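Long-range contact in N-terminal acetyltransferase-like protein (Chaetomium thermophilum, PDB 5NNP), which probably serves as the tetratricopeptide-repeat auxiliary subunit of an N-terminal acetyltransferase complex of the NatA type, holding its partner chain within a helical solenoid: residues R237-L249 / M256-I268. Numbering follows the deposited sequence.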
loop_
_atom_site.group_PDB
_atom_site.type_symbol
_atom_site.label_atom_id
_atom_site.label_comp_id
_atom_site.label_asym_id
_atom_site.label_seq_id
_atom_site.Cartn_x
_atom_site.Cartn_y
_atom_site.Cartn_z
ATOM N N ARG A 237 -17.379 -25.633 15.109
ATOM C CA ARG A 237 -16.741 -26.910 15.377
ATOM C C ARG A 237 -15.512 -26.667 16.246
ATOM O O ARG A 237 -14.380 -26.644 15.765
ATOM C CB ARG A 237 -16.412 -27.603 14.052
ATOM C CG ARG A 237 -17.704 -27.969 13.319
ATOM C CD ARG A 237 -17.507 -28.439 11.906
ATOM N NE ARG A 237 -16.605 -29.578 11.842
ATOM C CZ ARG A 237 -16.377 -30.280 10.738
ATOM N NH1 ARG A 237 -16.998 -29.966 9.605
ATOM N NH2 ARG A 237 -15.524 -31.295 10.772
ATOM N N LYS A 238 -15.760 -26.476 17.539
ATOM C CA LYS A 238 -14.794 -25.839 18.429
ATOM C C LYS A 238 -13.596 -26.702 18.786
ATOM O O LYS A 238 -12.463 -26.235 18.698
ATOM C CB LYS A 238 -15.494 -25.365 19.699
ATOM C CG LYS A 238 -16.306 -24.094 19.454
ATOM C CD LYS A 238 -16.899 -23.508 20.724
ATOM C CE LYS A 238 -17.770 -22.315 20.375
ATOM N NZ LYS A 238 -18.710 -21.975 21.476
ATOM N N ASP A 239 -13.834 -27.949 19.177
ATOM C CA ASP A 239 -12.732 -28.869 19.443
ATOM C C ASP A 239 -11.741 -28.877 18.289
ATOM O O ASP A 239 -10.531 -28.770 18.492
ATOM C CB ASP A 239 -13.242 -30.292 19.681
ATOM C CG ASP A 239 -13.961 -30.449 21.010
ATOM O OD1 ASP A 239 -13.898 -29.532 21.856
ATOM O OD2 ASP A 239 -14.586 -31.510 21.217
ATOM N N GLU A 240 -12.262 -29.005 17.074
ATOM C CA GLU A 240 -11.420 -29.064 15.891
ATOM C C GLU A 240 -10.759 -27.717 15.591
ATOM O O GLU A 240 -9.604 -27.671 15.160
ATOM C CB GLU A 240 -12.239 -29.526 14.689
ATOM C CG GLU A 240 -12.974 -30.844 14.910
ATOM C CD GLU A 240 -14.123 -31.038 13.927
ATOM O OE1 GLU A 240 -15.244 -30.579 14.230
ATOM O OE2 GLU A 240 -13.910 -31.631 12.845
ATOM N N ALA A 241 -11.487 -26.623 15.808
ATOM C CA ALA A 241 -10.917 -25.301 15.559
ATOM C C ALA A 241 -9.806 -25.032 16.557
ATOM O O ALA A 241 -8.803 -24.405 16.227
ATOM C CB ALA A 241 -11.977 -24.223 15.640
ATOM N N ALA A 242 -9.996 -25.519 17.779
ATOM C CA ALA A 242 -8.983 -25.422 18.817
ATOM C C ALA A 242 -7.696 -26.051 18.330
ATOM O O ALA A 242 -6.636 -25.432 18.382
ATOM C CB ALA A 242 -9.453 -26.091 20.093
ATOM N N LYS A 243 -7.794 -27.275 17.828
ATOM C CA LYS A 243 -6.615 -27.966 17.326
ATOM C C LYS A 243 -5.962 -27.204 16.175
ATOM O O LYS A 243 -4.737 -27.214 16.020
ATOM C CB LYS A 243 -6.967 -29.387 16.884
ATOM C CG LYS A 243 -5.756 -30.182 16.416
ATOM C CD LYS A 243 -6.057 -31.657 16.230
ATOM C CE LYS A 243 -4.767 -32.444 16.026
ATOM N NZ LYS A 243 -5.031 -33.903 15.869
ATOM N N ALA A 244 -6.786 -26.526 15.382
ATOM C CA ALA A 244 -6.306 -25.813 14.205
ATOM C C ALA A 244 -5.540 -24.554 14.569
ATOM O O ALA A 244 -4.522 -24.238 13.955
ATOM C CB ALA A 244 -7.471 -25.469 13.288
ATOM N N TYR A 245 -6.035 -23.832 15.566
ATOM C CA TYR A 245 -5.374 -22.616 16.020
ATOM C C TYR A 245 -4.075 -22.944 16.756
ATOM O O TYR A 245 -3.105 -22.173 16.697
ATOM C CB TYR A 245 -6.311 -21.789 16.900
ATOM C CG TYR A 245 -7.292 -20.979 16.092
ATOM C CD1 TYR A 245 -6.850 -19.959 15.245
ATOM C CD2 TYR A 245 -8.657 -21.243 16.145
ATOM C CE1 TYR A 245 -7.747 -19.209 14.478
ATOM C CE2 TYR A 245 -9.561 -20.501 15.384
ATOM C CZ TYR A 245 -9.096 -19.486 14.555
ATOM O OH TYR A 245 -9.980 -18.740 13.817
ATOM N N ARG A 246 -4.046 -24.100 17.416
ATOM C CA ARG A 246 -2.814 -24.569 18.027
ATOM C C ARG A 246 -1.745 -24.824 16.966
ATOM O O ARG A 246 -0.580 -24.462 17.154
ATOM C CB ARG A 246 -3.058 -25.831 18.850
ATOM C CG ARG A 246 -3.729 -25.556 20.167
ATOM C CD ARG A 246 -3.696 -26.758 21.077
ATOM N NE ARG A 246 -3.728 -26.325 22.472
ATOM C CZ ARG A 246 -4.830 -26.232 23.204
ATOM N NH1 ARG A 246 -6.004 -26.568 22.679
ATOM N NH2 ARG A 246 -4.754 -25.814 24.460
ATOM N N ALA A 247 -2.142 -25.438 15.853
ATOM C CA ALA A 247 -1.231 -25.660 14.725
ATOM C C ALA A 247 -0.619 -24.354 14.212
ATOM O O ALA A 247 0.586 -24.287 13.934
ATOM C CB ALA A 247 -1.951 -26.370 13.602
ATOM N N LEU A 248 -1.450 -23.320 14.102
ATOM C CA LEU A 248 -0.992 -22.024 13.622
ATOM C C LEU A 248 -0.079 -21.351 14.645
ATOM O O LEU A 248 0.887 -20.669 14.275
ATOM C CB LEU A 248 -2.181 -21.119 13.290
ATOM C CG LEU A 248 -2.921 -21.467 11.990
ATOM C CD1 LEU A 248 -4.338 -20.903 11.991
ATOM C CD2 LEU A 248 -2.146 -20.964 10.764
ATOM N N LEU A 249 -0.370 -21.559 15.928
ATOM C CA LEU A 249 0.419 -20.927 16.983
ATOM C C LEU A 249 1.815 -21.508 16.989
ATOM O O LEU A 249 2.801 -20.778 17.133
ATOM C CB LEU A 249 -0.225 -21.114 18.357
ATOM C CG LEU A 249 -1.323 -20.131 18.756
ATOM C CD1 LEU A 249 -1.998 -20.608 20.022
ATOM C CD2 LEU A 249 -0.745 -18.734 18.938
ATOM N N MET A 256 -1.229 -12.432 17.166
ATOM C CA MET A 256 -2.377 -12.176 18.058
ATOM C C MET A 256 -3.653 -12.972 17.810
ATOM O O MET A 256 -4.238 -13.513 18.744
ATOM C CB MET A 256 -2.769 -10.697 18.004
ATOM C CG MET A 256 -3.895 -10.275 18.928
ATOM S SD MET A 256 -4.232 -8.491 18.899
ATOM C CE MET A 256 -2.894 -7.881 19.920
ATOM N N ASP A 257 -4.107 -13.020 16.565
ATOM C CA ASP A 257 -5.395 -13.644 16.278
ATOM C C ASP A 257 -5.431 -15.152 16.518
ATOM O O ASP A 257 -6.505 -15.706 16.783
ATOM C CB ASP A 257 -5.824 -13.345 14.843
ATOM C CG ASP A 257 -6.219 -11.904 14.651
ATOM O OD1 ASP A 257 -6.456 -11.215 15.668
ATOM O OD2 ASP A 257 -6.284 -11.458 13.490
ATOM N N TYR A 258 -4.283 -15.823 16.434
ATOM C CA TYR A 258 -4.257 -17.262 16.702
ATOM C C TYR A 258 -4.585 -17.517 18.172
ATOM O O TYR A 258 -5.284 -18.484 18.491
ATOM C CB TYR A 258 -2.904 -17.890 16.347
ATOM C CG TYR A 258 -2.504 -17.769 14.887
ATOM C CD1 TYR A 258 -3.462 -17.579 13.888
ATOM C CD2 TYR A 258 -1.171 -17.835 14.508
ATOM C CE1 TYR A 258 -3.099 -17.467 12.555
ATOM C CE2 TYR A 258 -0.801 -17.716 13.179
ATOM C CZ TYR A 258 -1.769 -17.535 12.202
ATOM O OH TYR A 258 -1.404 -17.404 10.875
ATOM N N TYR A 259 -4.097 -16.655 19.072
ATOM C CA TYR A 259 -4.459 -16.807 20.483
ATOM C C TYR A 259 -5.965 -16.549 20.682
ATOM O O TYR A 259 -6.641 -17.306 21.382
ATOM C CB TYR A 259 -3.633 -15.877 21.380
ATOM C CG TYR A 259 -2.157 -16.204 21.439
ATOM C CD1 TYR A 259 -1.673 -17.169 22.312
ATOM C CD2 TYR A 259 -1.244 -15.534 20.634
ATOM C CE1 TYR A 259 -0.317 -17.472 22.374
ATOM C CE2 TYR A 259 0.106 -15.830 20.682
ATOM C CZ TYR A 259 0.564 -16.800 21.554
ATOM O OH TYR A 259 1.911 -17.082 21.600
ATOM N N LYS A 260 -6.483 -15.488 20.063
ATOM C CA LYS A 260 -7.909 -15.186 20.151
ATOM C C LYS A 260 -8.735 -16.391 19.714
ATOM O O LYS A 260 -9.617 -16.843 20.447
ATOM C CB LYS A 260 -8.273 -13.962 19.306
ATOM C CG LYS A 260 -7.803 -12.649 19.900
ATOM C CD LYS A 260 -8.211 -11.455 19.061
ATOM C CE LYS A 260 -7.761 -10.155 19.713
ATOM N NZ LYS A 260 -8.304 -8.970 18.991
ATOM N N GLY A 261 -8.416 -16.918 18.532
ATOM C CA GLY A 261 -9.059 -18.106 18.005
ATOM C C GLY A 261 -9.027 -19.300 18.943
ATOM O O GLY A 261 -10.065 -19.908 19.194
ATOM N N LEU A 262 -7.848 -19.642 19.458
ATOM C CA LEU A 262 -7.719 -20.762 20.389
ATOM C C LEU A 262 -8.612 -20.550 21.591
ATOM O O LEU A 262 -9.431 -21.407 21.950
ATOM C CB LEU A 262 -6.270 -20.933 20.861
ATOM C CG LEU A 262 -6.047 -22.068 21.867
ATOM C CD1 LEU A 262 -6.498 -23.416 21.278
ATOM C CD2 LEU A 262 -4.590 -22.141 22.327
ATOM N N ILE A 263 -8.444 -19.390 22.210
ATOM C CA ILE A 263 -9.137 -19.070 23.444
ATOM C C ILE A 263 -10.664 -19.093 23.278
ATOM O O ILE A 263 -11.394 -19.577 24.151
ATOM C CB ILE A 263 -8.661 -17.715 23.969
ATOM C CG1 ILE A 263 -7.273 -17.888 24.596
ATOM C CG2 ILE A 263 -9.648 -17.153 24.968
ATOM C CD1 ILE A 263 -6.516 -16.603 24.782
ATOM N N SER A 264 -11.146 -18.593 22.149
ATOM C CA SER A 264 -12.563 -18.714 21.839
ATOM C C SER A 264 -12.976 -20.182 21.699
ATOM O O SER A 264 -14.009 -20.603 22.215
ATOM C CB SER A 264 -12.896 -17.958 20.562
ATOM O OG SER A 264 -14.290 -17.985 20.339
ATOM N N ALA A 265 -12.152 -20.961 21.009
ATOM C CA ALA A 265 -12.482 -22.355 20.726
ATOM C C ALA A 265 -12.540 -23.211 21.992
ATOM O O ALA A 265 -13.216 -24.240 22.026
ATOM C CB ALA A 265 -11.473 -22.944 19.743
ATOM N N LEU A 266 -11.814 -22.787 23.020
ATOM C CA LEU A 266 -11.780 -23.500 24.287
ATOM C C LEU A 266 -12.961 -23.111 25.156
ATOM O O LEU A 266 -13.186 -23.711 26.211
ATOM C CB LEU A 266 -10.481 -23.212 25.034
ATOM C CG LEU A 266 -9.199 -23.778 24.427
ATOM C CD1 LEU A 266 -7.994 -23.373 25.266
ATOM C CD2 LEU A 266 -9.292 -25.284 24.323
ATOM N N ASP A 267 -13.712 -22.107 24.710
ATOM C CA ASP A 267 -14.855 -21.607 25.469
ATOM C C ASP A 267 -14.411 -21.024 26.798
ATOM O O ASP A 267 -14.956 -21.355 27.844
ATOM C CB ASP A 267 -15.889 -22.718 25.704
ATOM C CG ASP A 267 -16.784 -22.944 24.501
ATOM O OD1 ASP A 267 -17.173 -21.944 23.856
ATOM O OD2 ASP A 267 -17.098 -24.117 24.194
ATOM N N ILE A 268 -13.410 -20.155 26.755
ATOM C CA ILE A 268 -12.907 -19.498 27.962
ATOM C C ILE A 268 -13.404 -18.058 27.978
ATOM O O ILE A 268 -13.236 -17.333 26.998
ATOM C CB ILE A 268 -11.367 -19.538 28.031
ATOM C CG1 ILE A 268 -10.890 -20.988 28.015
ATOM C CG2 ILE A 268 -10.850 -18.828 29.279
ATOM C CD1 ILE A 268 -9.396 -21.140 28.140
#
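Leu248 CB stands over the Tyr258 ring, 3.5 Å from its centroid, and the two Leu248 methyls reach over CE1 and the hydroxyl end; this is one of three CH-pi contacts, each over a ring centre, between helix 238-251 and helix 256-265. Leu249 CD2 sits over the Tyr259 ring, 3.4 Å from its centroid, while also touching Tyr258 CB. In the third the roles reverse: Tyr245 lays its ring directly on the backbone at Gly261, whose CA lies 3.5 Å from the centroid. Among the aliphatic groups, Leu262 is a knob in the hole formed by Ala242, Tyr245, Arg246 and Leu249. With CG anti to the backbone N (chi1 179°), it puts CD1 over one face of the Arg246 guanidinium, 3.5 Å from NH1, and CD2 against Leu249 CD1. Near the start of 238-251 and the end of 256-265, Ala242 CB meets Ala265 CB at 3.8 Å. The one salt bridge across the segments lies there too: extended Lys238 sends NZ to the syn lone pair of Asp267 OD1, 2.8 Å away, Asp267 being the positive-phi residue of a Schellman motif. The Tyr258 hydroxyl is hydrogen-bonded to Glu226 OE2 of helix 221-234, and Tyr259 OH to Pro253 O. An alanine at Tyr258 would remove the surface under Leu248 and is likely to leave a gap there and Glu226 without this partner. Close packing of this near-antiparallel alpha-solenoid hairpin, at 155°, thus rests on ring faces and small residues more than on polar bonds, the Tyr258 and Tyr259 hydroxyls being satisfied outside the pair.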